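Local coordinates for protein succinyl-CoA ligase (ADP-forming) subunit alpha (Methanosaeta concilii, PDB 6HXI) that binds coenzyme A and joins a CoA-ligase region to a helical citrate synthase-like region in a single chain, at residues A257-T262 with Q288-A293; A425-C430 with R597-P602; T516-Y521 with L547-M552. One frame throughout, in Å; residues are numbered along the deposited sequence.

Interaction 1. Residues A257-T262 with Q288-A293; sequences AWVTGT and QAKNDA
The side-chain amide of N291 lies over one face of the W258 indole, with the two planes 18° apart. ND2 of N291 comes in above the six-membered ring, off toward its rim, 3.3 Å from CZ3 of W258. The same amide forms two hydrogen bonds with the backbone of V259. OD1 of N291 accepts from N of V259 at 2.8 Å, in the carbonyl plane and on a lone pair. ND2 of N291 donates to O of V259 at 2.9 Å, and here the acceptor is tilted out of the amide plane.

The amide of Q288 is the second flat group. The chain bends at chi2 (79°), which brings NE2 of Q288 to O of T262 at 3.0 Å, with the acceptor in the amide plane. OE1 of Q288 takes a hydrogen from a water that also donates to O of G261. Apart from the amides, CG1 of V259 rests on CD of K290 at 3.7 Å. The lysine then leads away, and its NZ forms a salt bridge with E239.

Strand 255-260 is the outermost strand of its six-stranded sheet in this chain. W258 and T260 bond to strand 227-233 on one side. On V259 itself, N291 supplies an acceptor to N and a donor to O, so both main-chain polar atoms of V259, in the edge strand, are met by one helix side chain.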
ATOM      1  N   ALA B 257     -12.470 -26.324 -66.088  1.00 60.00           N
ATOM      2  CA  ALA B 257     -11.056 -26.269 -65.732  1.00 57.53           C
ATOM      3  C   ALA B 257     -10.293 -25.126 -66.378  1.00 60.30           C
ATOM      4  O   ALA B 257     -10.454 -24.863 -67.562  1.00 59.69           O
ATOM      5  CB  ALA B 257     -10.393 -27.588 -66.078  1.00 58.91           C
ATOM      6  N   TRP B 258      -9.433 -24.464 -65.591  1.00 56.19           N
ATOM      7  CA  TRP B 258      -8.557 -23.410 -66.088  1.00 55.25           C
ATOM      8  C   TRP B 258      -7.216 -23.444 -65.372  1.00 55.44           C
ATOM      9  O   TRP B 258      -7.175 -23.564 -64.149  1.00 51.96           O
ATOM     10  CB  TRP B 258      -9.196 -22.008 -66.051  1.00 53.82           C
ATOM     11  CG  TRP B 258      -8.277 -20.948 -66.602  1.00 55.34           C
ATOM     12  CD1 TRP B 258      -7.575 -20.017 -65.888  1.00 57.05           C
ATOM     13  CD2 TRP B 258      -7.850 -20.813 -67.966  1.00 56.67           C
ATOM     14  NE1 TRP B 258      -6.774 -19.280 -66.729  1.00 57.02           N
ATOM     15  CE2 TRP B 258      -6.922 -19.747 -68.009  1.00 60.55           C
ATOM     16  CE3 TRP B 258      -8.173 -21.479 -69.158  1.00 59.63           C
ATOM     17  CZ2 TRP B 258      -6.324 -19.325 -69.203  1.00 61.59           C
ATOM     18  CZ3 TRP B 258      -7.573 -21.069 -70.338  1.00 63.19           C
ATOM     19  CH2 TRP B 258      -6.669 -19.998 -70.357  1.00 63.69           C
ATOM     20  N   VAL B 259      -6.121 -23.354 -66.146  1.00 52.66           N
ATOM     21  CA  VAL B 259      -4.755 -23.348 -65.631  1.00 51.67           C
ATOM     22  C   VAL B 259      -4.144 -21.961 -65.912  1.00 57.87           C
ATOM     23  O   VAL B 259      -4.054 -21.534 -67.066  1.00 58.25           O
ATOM     24  CB  VAL B 259      -3.897 -24.522 -66.187  1.00 56.33           C
ATOM     25  CG1 VAL B 259      -2.477 -24.470 -65.637  1.00 55.15           C
ATOM     26  CG2 VAL B 259      -4.539 -25.875 -65.874  1.00 56.20           C
ATOM     27  N   THR B 260      -3.768 -21.250 -64.841  1.00 55.10           N
ATOM     28  CA  THR B 260      -3.176 -19.904 -64.913  1.00 55.10           C
ATOM     29  C   THR B 260      -1.656 -19.997 -65.195  1.00 59.28           C
ATOM     30  O   THR B 260      -1.034 -21.024 -64.919  1.00 59.61           O
ATOM     31  CB  THR B 260      -3.485 -19.128 -63.623  1.00 54.20           C
ATOM     32  OG1 THR B 260      -2.721 -19.696 -62.576  1.00 58.62           O
ATOM     33  CG2 THR B 260      -4.954 -19.182 -63.240  1.00 49.27           C
ATOM     34  N   GLY B 261      -1.080 -18.927 -65.717  1.00 55.36           N
ATOM     35  CA  GLY B 261       0.342 -18.871 -66.047  1.00 55.34           C
ATOM     36  C   GLY B 261       0.607 -18.843 -67.539  1.00 61.67           C
ATOM     37  O   GLY B 261       1.665 -19.291 -67.980  1.00 62.18           O
ATOM     38  N   THR B 262      -0.350 -18.319 -68.325  1.00 59.72           N
ATOM     39  CA  THR B 262      -0.233 -18.200 -69.784  1.00 63.14           C
ATOM     40  C   THR B 262       0.777 -17.104 -70.166  1.00 69.43           C
ATOM     41  O   THR B 262       1.212 -17.056 -71.307  1.00 69.55           O
ATOM     42  CB  THR B 262      -1.617 -18.023 -70.459  1.00 77.17           C
ATOM     43  OG1 THR B 262      -2.190 -16.760 -70.109  1.00 79.12           O
ATOM     44  CG2 THR B 262      -2.595 -19.157 -70.126  1.00 77.68           C
ATOM     45  N   GLN B 288      -0.221 -23.563 -71.045  1.00 63.05           N
ATOM     46  CA  GLN B 288      -0.690 -23.910 -72.396  1.00 65.66           C
ATOM     47  C   GLN B 288      -0.841 -25.418 -72.574  1.00 71.63           C
ATOM     48  O   GLN B 288      -1.930 -25.868 -72.932  1.00 74.61           O
ATOM     49  CB  GLN B 288       0.189 -23.276 -73.499  1.00 68.67           C
ATOM     50  CG  GLN B 288      -0.058 -21.766 -73.710  1.00 72.35           C
ATOM     51  CD  GLN B 288       0.594 -20.835 -72.682  1.00 73.19           C
ATOM     52  OE1 GLN B 288       1.276 -21.258 -71.721  1.00 60.97           O
ATOM     53  NE2 GLN B 288       0.435 -19.531 -72.891  1.00 54.80           N
ATOM     54  N   ALA B 289       0.217 -26.199 -72.271  1.00 66.12           N
ATOM     55  CA  ALA B 289       0.210 -27.664 -72.336  1.00 65.61           C
ATOM     56  C   ALA B 289      -0.886 -28.268 -71.436  1.00 68.64           C
ATOM     57  O   ALA B 289      -1.532 -29.236 -71.833  1.00 72.18           O
ATOM     58  CB  ALA B 289       1.566 -28.208 -71.933  1.00 65.70           C
ATOM     59  N   LYS B 290      -1.122 -27.668 -70.265  1.00 59.80           N
ATOM     60  CA  LYS B 290      -2.151 -28.103 -69.306  1.00 57.75           C
ATOM     61  C   LYS B 290      -3.587 -27.817 -69.778  1.00 62.71           C
ATOM     62  O   LYS B 290      -4.428 -28.718 -69.734  1.00 64.32           O
ATOM     63  CB  LYS B 290      -1.893 -27.514 -67.904  1.00 55.34           C
ATOM     64  CG  LYS B 290      -0.659 -28.108 -67.222  1.00 54.02           C
ATOM     65  CD  LYS B 290      -0.422 -27.516 -65.854  1.00 61.70           C
ATOM     66  CE  LYS B 290       0.727 -28.183 -65.131  1.00 62.74           C
ATOM     67  NZ  LYS B 290       0.805 -27.776 -63.694  1.00 53.46           N
ATOM     68  N   ASN B 291      -3.858 -26.579 -70.245  1.00 58.41           N
ATOM     69  CA  ASN B 291      -5.173 -26.170 -70.747  1.00 59.00           C
ATOM     70  C   ASN B 291      -5.543 -26.944 -72.004  1.00 68.90           C
ATOM     71  O   ASN B 291      -6.706 -27.314 -72.169  1.00 70.81           O
ATOM     72  CB  ASN B 291      -5.237 -24.650 -70.978  1.00 54.70           C
ATOM     73  CG  ASN B 291      -5.414 -23.839 -69.711  1.00 68.34           C
ATOM     74  OD1 ASN B 291      -6.151 -24.221 -68.792  1.00 62.34           O
ATOM     75  ND2 ASN B 291      -4.751 -22.688 -69.630  1.00 49.50           N
ATOM     76  N   ASP B 292      -4.555 -27.227 -72.867  1.00 68.41           N
ATOM     77  CA  ASP B 292      -4.774 -27.999 -74.093  1.00 72.10           C
ATOM     78  C   ASP B 292      -5.131 -29.445 -73.766  1.00 74.47           C
ATOM     79  O   ASP B 292      -6.121 -29.945 -74.296  1.00 74.85           O
ATOM     80  CB  ASP B 292      -3.556 -27.922 -75.026  1.00 76.82           C
ATOM     81  CG  ASP B 292      -3.387 -26.596 -75.749  1.00 99.91           C
ATOM     82  OD1 ASP B 292      -4.266 -25.706 -75.588  1.00102.68           O
ATOM     83  OD2 ASP B 292      -2.391 -26.451 -76.492  1.00109.67           O
ATOM     84  N   ALA B 293      -4.361 -30.094 -72.851  1.00 68.69           N
ATOM     85  CA  ALA B 293      -4.607 -31.471 -72.403  1.00 68.00           C
ATOM     86  C   ALA B 293      -5.961 -31.574 -71.679  1.00 71.30           C
ATOM     87  O   ALA B 293      -6.614 -32.613 -71.754  1.00 70.91           O
ATOM     88  CB  ALA B 293      -3.482 -31.942 -71.501  1.00 67.56           C
TER
HETATM   89  O   HOH W   1       2.785 -21.411 -69.124  1.00 62.39           O

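Interaction 2. Residues A425-C430 with R597-P602; sequences AIVASC and RLYRHP
R597 meets C430 through its backbone: O of R597 lies 3.2 Å from CB of C430. SG of C430 is a little farther from the same oxygen, at 3.7 Å from O of R597. The side chain of R597 turns away from the helix. At L598 the contact again uses the main chain. CA of L598 is 3.3 Å from O of C430, a CA-H...O contact with an angle of 134° at the hydrogen. The same carbonyl, at the end of helix 420-430, also accepts from R449 of a second subunit.

Y599 follows, and a water bridges it to the helix. The water accepts from N of Y599 at 2.9 Å and donates to O of V427 at 2.8 Å. The ring of Y599 swings out opposite its own backbone N (chi1 180°) and so reaches V427. CD2 of Y599 lies 3.7 Å from CG2 of V427, at an oblique approach. F355 of a third subunit touches both Y599 and C430. The phenol OH of Y599 is hydrogen-bonded to ND1 of H601 at 2.8 Å, which ties two side chains of the loop together. The backbone N of H601 also lies over one face of the Y599 ring, off toward its rim.

No direct hydrogen bond joins the two segments. The loop runs past the C-terminal turn of helix 420-430 and connects helix 571-594 to strand 606-608. Helix 571-594 itself packs on 420-430 through A425, I426 and S429, while A428 packs on helix 435-443.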
ATOM      1  N   ALA B 425       9.211  -0.437   6.695  1.00 18.78           N
ATOM      2  CA  ALA B 425       9.761  -1.134   5.515  1.00 18.83           C
ATOM      3  C   ALA B 425      10.661  -2.318   5.978  1.00 23.00           C
ATOM      4  O   ALA B 425      10.641  -3.361   5.368  1.00 21.71           O
ATOM      5  CB  ALA B 425      10.550  -0.141   4.595  1.00 19.35           C
ATOM      6  N   ILE B 426      11.408  -2.145   7.088  1.00 21.40           N
ATOM      7  CA  ILE B 426      12.308  -3.124   7.677  1.00 21.03           C
ATOM      8  C   ILE B 426      11.521  -4.234   8.316  1.00 24.45           C
ATOM      9  O   ILE B 426      11.903  -5.388   8.186  1.00 25.94           O
ATOM     10  CB  ILE B 426      13.263  -2.400   8.702  1.00 23.94           C
ATOM     11  CG1 ILE B 426      14.399  -1.643   7.951  1.00 22.93           C
ATOM     12  CG2 ILE B 426      13.811  -3.372   9.779  1.00 20.09           C
ATOM     13  CD1 ILE B 426      15.240  -0.698   8.841  1.00 23.84           C
ATOM     14  N   VAL B 427      10.467  -3.891   9.056  1.00 20.46           N
ATOM     15  CA  VAL B 427       9.599  -4.880   9.678  1.00 19.72           C
ATOM     16  C   VAL B 427       8.961  -5.759   8.575  1.00 21.76           C
ATOM     17  O   VAL B 427       9.042  -6.970   8.667  1.00 23.48           O
ATOM     18  CB  VAL B 427       8.567  -4.216  10.614  1.00 22.32           C
ATOM     19  CG1 VAL B 427       7.481  -5.187  11.037  1.00 20.99           C
ATOM     20  CG2 VAL B 427       9.270  -3.598  11.834  1.00 21.92           C
ATOM     21  N   ALA B 428       8.374  -5.183   7.559  1.00 17.62           N
ATOM     22  CA  ALA B 428       7.766  -5.941   6.439  1.00 18.45           C
ATOM     23  C   ALA B 428       8.837  -6.841   5.779  1.00 23.60           C
ATOM     24  O   ALA B 428       8.530  -7.989   5.455  1.00 22.86           O
ATOM     25  CB  ALA B 428       7.178  -4.957   5.374  1.00 16.70           C
ATOM     26  N   SER B 429      10.063  -6.293   5.539  1.00 22.07           N
ATOM     27  CA  SER B 429      11.181  -7.065   4.945  1.00 24.00           C
ATOM     28  C   SER B 429      11.552  -8.247   5.859  1.00 25.61           C
ATOM     29  O   SER B 429      11.744  -9.343   5.382  1.00 24.88           O
ATOM     30  CB  SER B 429      12.401  -6.180   4.682  1.00 25.69           C
ATOM     31  OG  SER B 429      13.317  -6.812   3.798  1.00 28.32           O
ATOM     32  N   CYS B 430      11.592  -8.026   7.161  1.00 23.85           N
ATOM     33  CA  CYS B 430      11.880  -9.065   8.161  1.00 26.47           C
ATOM     34  C   CYS B 430      10.739 -10.121   8.203  1.00 29.75           C
ATOM     35  O   CYS B 430      10.983 -11.264   8.565  1.00 25.95           O
ATOM     36  CB  CYS B 430      12.112  -8.446   9.539  1.00 27.75           C
ATOM     37  SG  CYS B 430      13.655  -7.516   9.676  1.00 32.72           S
ATOM     38  N   ARG B 597      15.519 -11.981  10.743  1.00 29.45           N
ATOM     39  CA  ARG B 597      14.363 -12.781  11.162  1.00 28.81           C
ATOM     40  C   ARG B 597      13.141 -11.914  11.341  1.00 29.80           C
ATOM     41  O   ARG B 597      13.289 -10.706  11.448  1.00 28.96           O
ATOM     42  CB  ARG B 597      14.656 -13.491  12.520  1.00 29.37           C
ATOM     43  CG  ARG B 597      15.952 -14.304  12.639  1.00 43.60           C
ATOM     44  CD  ARG B 597      16.450 -14.924  11.345  1.00 49.11           C
ATOM     45  NE  ARG B 597      15.540 -15.937  10.812  1.00 44.08           N
ATOM     46  CZ  ARG B 597      15.480 -16.278   9.532  1.00 62.56           C
ATOM     47  NH1 ARG B 597      16.282 -15.698   8.642  1.00 43.61           N
ATOM     48  NH2 ARG B 597      14.628 -17.212   9.129  1.00 62.10           N
ATOM     49  N   LEU B 598      11.949 -12.549  11.505  1.00 26.18           N
ATOM     50  CA  LEU B 598      10.677 -11.926  11.789  1.00 25.76           C
ATOM     51  C   LEU B 598      10.811 -11.036  13.045  1.00 29.22           C
ATOM     52  O   LEU B 598      11.360 -11.452  14.071  1.00 28.39           O
ATOM     53  CB  LEU B 598       9.623 -13.042  12.030  1.00 27.23           C
ATOM     54  CG  LEU B 598       8.177 -12.630  12.396  1.00 30.39           C
ATOM     55  CD1 LEU B 598       7.483 -12.077  11.205  1.00 28.13           C
ATOM     56  CD2 LEU B 598       7.389 -13.798  12.917  1.00 31.97           C
ATOM     57  N   TYR B 599      10.268  -9.819  12.978  1.00 28.31           N
ATOM     58  CA  TYR B 599      10.311  -8.928  14.134  1.00 27.36           C
ATOM     59  C   TYR B 599       9.059  -9.135  14.959  1.00 31.02           C
ATOM     60  O   TYR B 599       7.976  -9.285  14.395  1.00 31.07           O
ATOM     61  CB  TYR B 599      10.316  -7.477  13.664  1.00 26.98           C
ATOM     62  CG  TYR B 599      10.353  -6.442  14.775  1.00 27.65           C
ATOM     63  CD1 TYR B 599      11.464  -6.320  15.608  1.00 30.84           C
ATOM     64  CD2 TYR B 599       9.282  -5.573  14.985  1.00 26.04           C
ATOM     65  CE1 TYR B 599      11.502  -5.376  16.634  1.00 30.92           C
ATOM     66  CE2 TYR B 599       9.350  -4.568  15.955  1.00 25.56           C
ATOM     67  CZ  TYR B 599      10.474  -4.462  16.761  1.00 31.05           C
ATOM     68  OH  TYR B 599      10.562  -3.544  17.779  1.00 29.10           O
ATOM     69  N   ARG B 600       9.188  -9.059  16.275  1.00 26.40           N
ATOM     70  CA  ARG B 600       8.075  -9.050  17.194  1.00 26.67           C
ATOM     71  C   ARG B 600       8.444  -7.947  18.185  1.00 30.88           C
ATOM     72  O   ARG B 600       9.561  -7.948  18.683  1.00 29.88           O
ATOM     73  CB  ARG B 600       7.873 -10.400  17.878  1.00 31.47           C
ATOM     74  CG  ARG B 600       6.365 -10.678  18.114  1.00 43.52           C
ATOM     75  CD  ARG B 600       6.103 -11.757  19.146  1.00 48.18           C
ATOM     76  NE  ARG B 600       4.711 -12.235  19.095  1.00 56.12           N
ATOM     77  CZ  ARG B 600       3.800 -11.961  20.028  1.00 65.72           C
ATOM     78  NH1 ARG B 600       4.123 -11.224  21.085  1.00 38.34           N
ATOM     79  NH2 ARG B 600       2.560 -12.430  19.914  1.00 59.12           N
ATOM     80  N   HIS B 601       7.567  -6.954  18.392  1.00 27.27           N
ATOM     81  CA  HIS B 601       7.893  -5.885  19.338  1.00 27.31           C
ATOM     82  C   HIS B 601       8.078  -6.425  20.788  1.00 32.98           C
ATOM     83  O   HIS B 601       7.287  -7.271  21.224  1.00 35.45           O
ATOM     84  CB  HIS B 601       6.820  -4.749  19.257  1.00 26.22           C
ATOM     85  CG  HIS B 601       7.297  -3.461  19.826  1.00 27.84           C
ATOM     86  ND1 HIS B 601       8.365  -2.766  19.252  1.00 29.35           N
ATOM     87  CD2 HIS B 601       6.893  -2.801  20.931  1.00 27.32           C
ATOM     88  CE1 HIS B 601       8.566  -1.711  20.023  1.00 27.32           C
ATOM     89  NE2 HIS B 601       7.702  -1.687  21.042  1.00 27.29           N
ATOM     90  N   PRO B 602       9.133  -6.042  21.552  1.00 30.44           N
ATOM     91  CA  PRO B 602       9.270  -6.602  22.921  1.00 30.55           C
ATOM     92  C   PRO B 602       8.079  -6.273  23.823  1.00 35.63           C
ATOM     93  O   PRO B 602       7.601  -5.136  23.849  1.00 30.43           O
ATOM     94  CB  PRO B 602      10.601  -6.022  23.440  1.00 31.73           C
ATOM     95  CG  PRO B 602      10.968  -4.967  22.532  1.00 34.15           C
ATOM     96  CD  PRO B 602      10.246  -5.131  21.224  1.00 29.84           C
TER
HETATM   97  O   HOH W   2       8.739  -8.776  10.801  1.00 24.58           O

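Interaction 3. Residues T516-Y521 with L547-M552; sequences TELLNY and LFIDLM
D550 meets the backbone of L518 and L519 at the start of helix 517-530, reaching over from the neighbouring helix 540-555. The two helices form a roughly antiparallel pair in the helical citrate synthase-like region; over these segments the axes approach to 8.4 Å at 149°.

Apolar contacts flank the carboxylate of D550. CD2 of L518 packs obliquely on CB of I549 at 3.7 Å. CD2 of L547 reaches both CB and CD2 of L519, at 3.8 Å each. Helix 560-569 continues the packing beyond I549, and helix 500-512 meets L519 and L547.

The polar contacts all centre on D550. Its carboxylate takes two successive backbone N-H groups, one on each oxygen. N of L518 donates to OD1 of D550 at 2.9 Å, nearly straight at 160°. N of L519 donates to OD2 of D550 at 2.8 Å and is more bent, at 135°. Both oxygens use their syn lone pairs, so the two bonds together fix the rotation of the group. The N-terminal end of a helix would probably favour the charged form of this buried group. T516 holds the N-cap position, but its side chain makes no capping bond. A water completes the polar group: it donates to OD1 of D550 at 2.7 Å and accepts from N of E517 at 3.1 Å.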
ATOM      1  N   THR B 516      15.368  34.761  -3.323  1.00 40.10           N
ATOM      2  CA  THR B 516      15.223  33.990  -2.075  1.00 39.75           C
ATOM      3  C   THR B 516      14.445  34.859  -1.062  1.00 45.18           C
ATOM      4  O   THR B 516      14.885  34.996   0.078  1.00 47.37           O
ATOM      5  CB  THR B 516      16.610  33.572  -1.503  1.00 53.91           C
ATOM      6  OG1 THR B 516      17.316  34.740  -1.088  1.00 61.77           O
ATOM      7  CG2 THR B 516      17.479  32.768  -2.492  1.00 50.61           C
ATOM      8  N   GLU B 517      13.312  35.469  -1.479  1.00 41.79           N
ATOM      9  CA  GLU B 517      12.478  36.339  -0.630  1.00 42.70           C
ATOM     10  C   GLU B 517      11.872  35.597   0.585  1.00 43.62           C
ATOM     11  O   GLU B 517      11.922  36.107   1.712  1.00 44.73           O
ATOM     12  CB  GLU B 517      11.373  36.975  -1.477  1.00 45.41           C
ATOM     13  CG  GLU B 517      10.757  38.233  -0.875  1.00 67.92           C
ATOM     14  CD  GLU B 517       9.568  38.840  -1.606  1.00100.33           C
ATOM     15  OE1 GLU B 517       8.792  38.084  -2.241  1.00101.18           O
ATOM     16  OE2 GLU B 517       9.374  40.071  -1.481  1.00 93.89           O
ATOM     17  N   LEU B 518      11.316  34.386   0.360  1.00 35.33           N
ATOM     18  CA  LEU B 518      10.734  33.642   1.463  1.00 33.15           C
ATOM     19  C   LEU B 518      11.835  33.088   2.371  1.00 36.98           C
ATOM     20  O   LEU B 518      11.648  33.031   3.597  1.00 35.16           O
ATOM     21  CB  LEU B 518       9.735  32.603   0.977  1.00 31.91           C
ATOM     22  CG  LEU B 518       8.842  31.975   2.060  1.00 35.03           C
ATOM     23  CD1 LEU B 518       8.048  33.021   2.825  1.00 34.65           C
ATOM     24  CD2 LEU B 518       7.955  30.898   1.475  1.00 30.87           C
ATOM     25  N   LEU B 519      13.032  32.821   1.794  1.00 35.35           N
ATOM     26  CA  LEU B 519      14.161  32.388   2.609  1.00 36.25           C
ATOM     27  C   LEU B 519      14.656  33.532   3.507  1.00 42.53           C
ATOM     28  O   LEU B 519      14.898  33.296   4.692  1.00 43.77           O
ATOM     29  CB  LEU B 519      15.293  31.750   1.797  1.00 35.94           C
ATOM     30  CG  LEU B 519      16.573  31.420   2.591  1.00 40.28           C
ATOM     31  CD1 LEU B 519      16.370  30.206   3.515  1.00 37.64           C
ATOM     32  CD2 LEU B 519      17.738  31.190   1.657  1.00 42.53           C
ATOM     33  N   ASN B 520      14.701  34.773   2.980  1.00 40.39           N
ATOM     34  CA  ASN B 520      15.131  35.920   3.778  1.00 41.62           C
ATOM     35  C   ASN B 520      14.170  36.174   4.951  1.00 44.83           C
ATOM     36  O   ASN B 520      14.622  36.425   6.070  1.00 43.71           O
ATOM     37  CB  ASN B 520      15.381  37.168   2.920  1.00 43.60           C
ATOM     38  CG  ASN B 520      16.490  37.039   1.881  1.00 65.01           C
ATOM     39  OD1 ASN B 520      17.483  36.300   2.031  1.00 55.29           O
ATOM     40  ND2 ASN B 520      16.348  37.787   0.796  1.00 57.62           N
ATOM     41  N   TYR B 521      12.857  36.021   4.716  1.00 40.99           N
ATOM     42  CA  TYR B 521      11.832  36.119   5.760  1.00 39.72           C
ATOM     43  C   TYR B 521      12.053  34.973   6.765  1.00 41.46           C
ATOM     44  O   TYR B 521      12.086  35.200   7.975  1.00 42.03           O
ATOM     45  CB  TYR B 521      10.429  36.016   5.102  1.00 41.68           C
ATOM     46  CG  TYR B 521       9.264  36.204   6.064  1.00 43.79           C
ATOM     47  CD1 TYR B 521       8.749  37.473   6.329  1.00 46.41           C
ATOM     48  CD2 TYR B 521       8.672  35.115   6.699  1.00 43.50           C
ATOM     49  CE1 TYR B 521       7.686  37.653   7.210  1.00 45.31           C
ATOM     50  CE2 TYR B 521       7.605  35.284   7.587  1.00 44.35           C
ATOM     51  CZ  TYR B 521       7.126  36.557   7.849  1.00 49.23           C
ATOM     52  OH  TYR B 521       6.091  36.737   8.734  1.00 46.67           O
ATOM     53  N   LEU B 547      12.294  26.944   0.359  1.00 30.44           N
ATOM     54  CA  LEU B 547      13.088  27.143  -0.860  1.00 30.05           C
ATOM     55  C   LEU B 547      12.345  26.719  -2.103  1.00 34.03           C
ATOM     56  O   LEU B 547      12.592  27.254  -3.173  1.00 32.22           O
ATOM     57  CB  LEU B 547      14.469  26.478  -0.772  1.00 29.10           C
ATOM     58  CG  LEU B 547      15.410  27.093   0.264  1.00 31.97           C
ATOM     59  CD1 LEU B 547      16.670  26.292   0.371  1.00 31.21           C
ATOM     60  CD2 LEU B 547      15.708  28.512  -0.060  1.00 30.83           C
ATOM     61  N   PHE B 548      11.400  25.775  -1.948  1.00 34.12           N
ATOM     62  CA  PHE B 548      10.603  25.348  -3.090  1.00 34.55           C
ATOM     63  C   PHE B 548       9.653  26.465  -3.565  1.00 37.46           C
ATOM     64  O   PHE B 548       9.544  26.688  -4.777  1.00 36.72           O
ATOM     65  CB  PHE B 548       9.908  24.021  -2.869  1.00 36.04           C
ATOM     66  CG  PHE B 548       9.875  23.266  -4.173  1.00 38.63           C
ATOM     67  CD1 PHE B 548       8.863  23.491  -5.100  1.00 43.49           C
ATOM     68  CD2 PHE B 548      10.880  22.369  -4.498  1.00 41.37           C
ATOM     69  CE1 PHE B 548       8.855  22.830  -6.330  1.00 44.71           C
ATOM     70  CE2 PHE B 548      10.889  21.724  -5.735  1.00 44.48           C
ATOM     71  CZ  PHE B 548       9.875  21.956  -6.642  1.00 43.76           C
ATOM     72  N   ILE B 549       9.076  27.239  -2.621  1.00 33.10           N
ATOM     73  CA  ILE B 549       8.281  28.443  -2.944  1.00 34.14           C
ATOM     74  C   ILE B 549       9.198  29.455  -3.658  1.00 37.48           C
ATOM     75  O   ILE B 549       8.797  30.047  -4.660  1.00 39.34           O
ATOM     76  CB  ILE B 549       7.605  29.101  -1.691  1.00 37.40           C
ATOM     77  CG1 ILE B 549       6.707  28.094  -0.904  1.00 35.80           C
ATOM     78  CG2 ILE B 549       6.838  30.407  -2.070  1.00 38.20           C
ATOM     79  CD1 ILE B 549       5.747  27.387  -1.736  1.00 35.42           C
ATOM     80  N   ASP B 550      10.419  29.661  -3.139  1.00 31.78           N
ATOM     81  CA  ASP B 550      11.381  30.581  -3.785  1.00 31.24           C
ATOM     82  C   ASP B 550      11.780  30.148  -5.198  1.00 38.71           C
ATOM     83  O   ASP B 550      11.917  30.993  -6.069  1.00 41.21           O
ATOM     84  CB  ASP B 550      12.601  30.796  -2.925  1.00 31.00           C
ATOM     85  CG  ASP B 550      12.344  31.783  -1.806  1.00 44.34           C
ATOM     86  OD1 ASP B 550      11.439  32.703  -1.986  1.00 40.68           O
ATOM     87  OD2 ASP B 550      13.043  31.678  -0.756  1.00 47.36           O
ATOM     88  N   LEU B 551      11.951  28.842  -5.429  1.00 36.85           N
ATOM     89  CA  LEU B 551      12.285  28.275  -6.739  1.00 36.19           C
ATOM     90  C   LEU B 551      11.140  28.644  -7.728  1.00 39.34           C
ATOM     91  O   LEU B 551      11.391  29.118  -8.847  1.00 37.93           O
ATOM     92  CB  LEU B 551      12.408  26.733  -6.574  1.00 34.34           C
ATOM     93  CG  LEU B 551      12.752  25.903  -7.809  1.00 38.34           C
ATOM     94  CD1 LEU B 551      13.379  24.585  -7.403  1.00 37.49           C
ATOM     95  CD2 LEU B 551      11.499  25.531  -8.601  1.00 40.35           C
ATOM     96  N   MET B 552       9.886  28.394  -7.298  1.00 34.36           N
ATOM     97  CA  MET B 552       8.709  28.680  -8.103  1.00 33.50           C
ATOM     98  C   MET B 552       8.559  30.166  -8.408  1.00 37.27           C
ATOM     99  O   MET B 552       8.276  30.505  -9.548  1.00 36.69           O
ATOM    100  CB  MET B 552       7.466  28.110  -7.460  1.00 34.83           C
ATOM    101  CG  MET B 552       7.380  26.614  -7.617  1.00 37.39           C
ATOM    102  SD  MET B 552       5.799  26.012  -7.036  1.00 40.19           S
ATOM    103  CE  MET B 552       5.949  26.291  -5.314  1.00 37.28           C
TER
HETATM  104  O   HOH W   3      11.765  34.487  -3.983  1.00 36.71           O

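Overall arrangement
Interaction 1 belongs to the CoA-ligase range, while interactions 2 and 3 share the citrate synthase-like range. The centre of interaction 1 is 84 Å from that of interaction 2 and 89 Å from that of interaction 3, on the opposite side of the chain's centre. Interactions 2 and 3 are closer, with centres 41 Å apart and nearest atoms about 24 Å apart. In sequence, 516-521 and 547-552 both fall between the two segments of interaction 2. None of the contact residues belongs to the coenzyme A pocket that includes F87, S89 and R91. Interaction 2 meets other copies of the protein, interaction 1 meets a citrate lyase chain, and interaction 3 touches no other chain.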